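Local coordinates for enoyl-CoA hydratase/isomerase family protein (Mycobacterium tuberculosis, PDB 4FN7), which probably hydrates the double bond of enoyl-CoA thioesters in lipid metabolism, at residues G47-T52 / Y87-Y92. Residues are numbered along the deposited sequence; the frame is centred on the assembly and turned at random. Where two conformers were deposited one is given.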
ATOM      1  N   GLY A  47      -5.594  -2.022 -30.052  1.00 12.18           N
ATOM      2  CA  GLY A  47      -6.152  -2.676 -28.880  1.00 12.37           C
ATOM      3  C   GLY A  47      -5.346  -2.463 -27.604  1.00 10.58           C
ATOM      4  O   GLY A  47      -5.899  -2.483 -26.509  1.00 11.92           O
ATOM      5  N   ALA A  48      -4.036  -2.285 -27.749  1.00 11.55           N
ATOM      6  CA  ALA A  48      -3.153  -2.067 -26.608  1.00 10.17           C
ATOM      7  C   ALA A  48      -1.819  -1.508 -27.084  1.00 10.84           C
ATOM      8  O   ALA A  48      -1.476  -1.618 -28.264  1.00 12.44           O
ATOM      9  CB  ALA A  48      -2.947  -3.359 -25.830  1.00 11.10           C
ATOM     10  N   LEU A  49      -1.086  -0.880 -26.164  1.00 11.18           N
ATOM     11  CA  LEU A  49       0.240  -0.343 -26.453  1.00 10.70           C
ATOM     12  C   LEU A  49       1.282  -1.153 -25.720  1.00  9.59           C
ATOM     13  O   LEU A  49       1.063  -1.557 -24.575  1.00 12.69           O
ATOM     14  CB  LEU A  49       0.404   1.088 -25.935  1.00 14.94           C
ATOM     15  CG  LEU A  49      -0.510   2.252 -26.265  1.00 16.28           C
ATOM     16  CD1 LEU A  49       0.144   3.529 -25.768  1.00 15.95           C
ATOM     17  CD2 LEU A  49      -0.736   2.315 -27.751  1.00 16.42           C
ATOM     18  N   VAL A  50       2.417  -1.347 -26.371  1.00  9.85           N
ATOM     19  CA  VAL A  50       3.629  -1.804 -25.719  1.00  9.52           C
ATOM     20  C   VAL A  50       4.673  -0.720 -25.909  1.00 10.61           C
ATOM     21  O   VAL A  50       4.899  -0.255 -27.023  1.00 12.13           O
ATOM     22  CB  VAL A  50       4.144  -3.103 -26.341  1.00 11.09           C
ATOM     23  CG1 VAL A  50       5.508  -3.467 -25.757  1.00 12.39           C
ATOM     24  CG2 VAL A  50       3.145  -4.220 -26.134  1.00 12.00           C
ATOM     25  N   ILE A  51       5.293  -0.303 -24.813  1.00  9.50           N
ATOM     26  CA  ILE A  51       6.387   0.659 -24.866  1.00  9.89           C
ATOM     27  C   ILE A  51       7.655  -0.012 -24.355  1.00  9.49           C
ATOM     28  O   ILE A  51       7.664  -0.580 -23.259  1.00  9.59           O
ATOM     29  CB  ILE A  51       6.070   1.930 -24.045  1.00  9.48           C
ATOM     30  CG1 ILE A  51       4.890   2.674 -24.684  1.00 11.57           C
ATOM     31  CG2 ILE A  51       7.294   2.835 -23.967  1.00 11.46           C
ATOM     32  CD1 ILE A  51       4.304   3.763 -23.810  1.00 13.43           C
ATOM     33  N   THR A  52       8.722   0.054 -25.146  1.00  9.38           N
ATOM     34  CA  THR A  52       9.982  -0.591 -24.788  1.00 10.57           C
ATOM     35  C   THR A  52      11.120   0.415 -24.752  1.00 10.67           C
ATOM     36  O   THR A  52      10.997   1.521 -25.279  1.00 10.71           O
ATOM     37  CB  THR A  52      10.388  -1.687 -25.810  1.00 11.57           C
ATOM     38  OG1 THR A  52      11.166  -1.111 -26.873  1.00 12.39           O
ATOM     39  CG2 THR A  52       9.158  -2.393 -26.397  1.00 12.82           C
ATOM     40  N   TYR A  87       0.716  11.599 -17.450  1.00  8.93           N
ATOM     41  CA  TYR A  87      -0.725  11.764 -17.336  1.00  9.80           C
ATOM     42  C   TYR A  87      -1.432  11.110 -18.532  1.00  8.53           C
ATOM     43  O   TYR A  87      -2.427  10.396 -18.373  1.00  9.89           O
ATOM     44  CB  TYR A  87      -1.084  13.249 -17.244  1.00 10.42           C
ATOM     45  CG  TYR A  87      -2.541  13.510 -16.951  1.00  9.88           C
ATOM     46  CD1 TYR A  87      -2.963  13.856 -15.674  1.00 12.39           C
ATOM     47  CD2 TYR A  87      -3.502  13.405 -17.956  1.00 11.81           C
ATOM     48  CE1 TYR A  87      -4.305  14.097 -15.402  1.00 14.03           C
ATOM     49  CE2 TYR A  87      -4.840  13.641 -17.693  1.00 13.80           C
ATOM     50  CZ  TYR A  87      -5.238  13.985 -16.418  1.00 14.46           C
ATOM     51  OH  TYR A  87      -6.573  14.211 -16.171  1.00 17.55           O
ATOM     52  N   ARG A  88      -0.909  11.357 -19.728  1.00  9.14           N
ATOM     53  CA  ARG A  88      -1.487  10.808 -20.955  1.00  8.99           C
ATOM     54  C   ARG A  88      -1.532   9.286 -20.916  1.00  8.68           C
ATOM     55  O   ARG A  88      -2.534   8.671 -21.284  1.00 10.06           O
ATOM     56  CB  ARG A  88      -0.693  11.274 -22.175  1.00  9.66           C
ATOM     57  CG  ARG A  88      -1.332  10.878 -23.490  1.00  9.55           C
ATOM     58  CD  ARG A  88      -0.537  11.379 -24.675  1.00 11.12           C
ATOM     59  NE  ARG A  88      -1.247  11.054 -25.912  1.00 10.85           N
ATOM     60  CZ  ARG A  88      -0.786  11.283 -27.135  1.00 10.78           C
ATOM     61  NH1 ARG A  88       0.405  11.833 -27.319  1.00 11.73           N
ATOM     62  NH2 ARG A  88      -1.528  10.944 -28.178  1.00 12.61           N
ATOM     63  N   LEU A  89      -0.453   8.667 -20.452  1.00  8.98           N
ATOM     64  CA  LEU A  89      -0.394   7.215 -20.416  1.00  8.79           C
ATOM     65  C   LEU A  89      -1.226   6.605 -19.292  1.00  7.98           C
ATOM     66  O   LEU A  89      -1.860   5.574 -19.487  1.00  9.13           O
ATOM     67  CB  LEU A  89       1.056   6.736 -20.355  1.00  9.79           C
ATOM     68  CG  LEU A  89       1.793   6.938 -21.685  1.00 10.61           C
ATOM     69  CD1 LEU A  89       3.291   6.770 -21.501  1.00 12.54           C
ATOM     70  CD2 LEU A  89       1.267   5.983 -22.760  1.00 12.08           C
ATOM     71  N   LEU A  90      -1.221   7.226 -18.114  1.00  8.39           N
ATOM     72  CA  LEU A  90      -2.020   6.731 -16.995  1.00  8.71           C
ATOM     73  C   LEU A  90      -3.512   6.814 -17.292  1.00  9.21           C
ATOM     74  O   LEU A  90      -4.299   6.053 -16.736  1.00  9.99           O
ATOM     75  CB  LEU A  90      -1.708   7.516 -15.721  1.00  9.18           C
ATOM     76  CG  LEU A  90      -0.456   7.076 -14.950  1.00 10.21           C
ATOM     77  CD1 LEU A  90      -0.088   8.102 -13.883  1.00 13.07           C
ATOM     78  CD2 LEU A  90      -0.620   5.694 -14.335  1.00 10.90           C
ATOM     79  N   SER A  91      -3.896   7.741 -18.169  1.00  8.64           N
ATOM     80  CA  SER A  91      -5.305   7.894 -18.504  0.72  9.36           C
ATOM     81  C   SER A  91      -5.649   7.256 -19.849  1.00  9.70           C
ATOM     82  O   SER A  91      -6.785   7.349 -20.317  1.00 10.19           O
ATOM     83  CB  SER A  91      -5.698   9.371 -18.493  0.72 12.19           C
ATOM     84  OG  SER A  91      -4.976  10.092 -19.471  0.72 11.21           O
ATOM     85  N   TYR A  92      -4.676   6.587 -20.454  1.00  8.92           N
ATOM     86  CA  TYR A  92      -4.844   6.052 -21.802  1.00  9.51           C
ATOM     87  C   TYR A  92      -5.998   5.052 -21.865  1.00  9.64           C
ATOM     88  O   TYR A  92      -6.103   4.182 -21.013  1.00  9.80           O
ATOM     89  CB  TYR A  92      -3.533   5.422 -22.290  1.00  9.93           C
ATOM     90  CG  TYR A  92      -3.469   5.346 -23.792  1.00 10.16           C
ATOM     91  CD1 TYR A  92      -3.315   6.500 -24.551  1.00 10.40           C
ATOM     92  CD2 TYR A  92      -3.600   4.136 -24.457  1.00 10.15           C
ATOM     93  CE1 TYR A  92      -3.286   6.448 -25.932  1.00 10.11           C
ATOM     94  CE2 TYR A  92      -3.568   4.077 -25.839  1.00 10.43           C
ATOM     95  CZ  TYR A  92      -3.411   5.236 -26.566  1.00 10.45           C
ATOM     96  OH  TYR A  92      -3.392   5.171 -27.941  1.00 12.25           O
TER
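Strand 48-52 of the crotonase-fold sheet meets the end of helix 73-90 through Leu-49 and Ile-51, which pack on Leu-89, in the last turn of that helix, and on Tyr-92, in the loop just beyond it. Alternate strand residues face the same way, which brings these two branched aliphatic side chains to the helix together. Leu-49 crosses Tyr-92 at about a right angle. Its CD1 sits over one face of the ring, 4.0 Å from the centroid of Tyr-92 and 22° off the normal, a CH-pi contact displaced toward the rim. Leu-49 CG comes within 3.6 Å of Tyr-92 CE2, while its other methyl, CD2, lies by the phenol oxygen. The ring reaches the strand because Tyr-92 CG stands anti to the backbone N (chi1 -158°). Ile-51 and Leu-89 approach tip to tip: Ile-51 CD1 touches Leu-89 CD2 at 3.9 Å and is equally close to Leu-89 CD1, nestling against the leucine fork. Leucine suits this place because one branch of that fork, Leu-89 CD2, also meets Leu-49 CD1 at 4.0 Å, joining both pairs in one buried apolar layer. Tyrosine suits its place by offering an apolar face to Leu-49 while its hydroxyl hydrogen-bonds Asp-42 of helix 28-44. That helix also packs on the contact through Ile-38 and Ala-41, and its Asp-39 and Asp-42 form salt bridges with Arg-88. Strand 48-52 runs between parallel neighbours 13-18 and 96-100, with Val-50 turned to helix 184-195, whereas Leu-90 packs against helix 200-223.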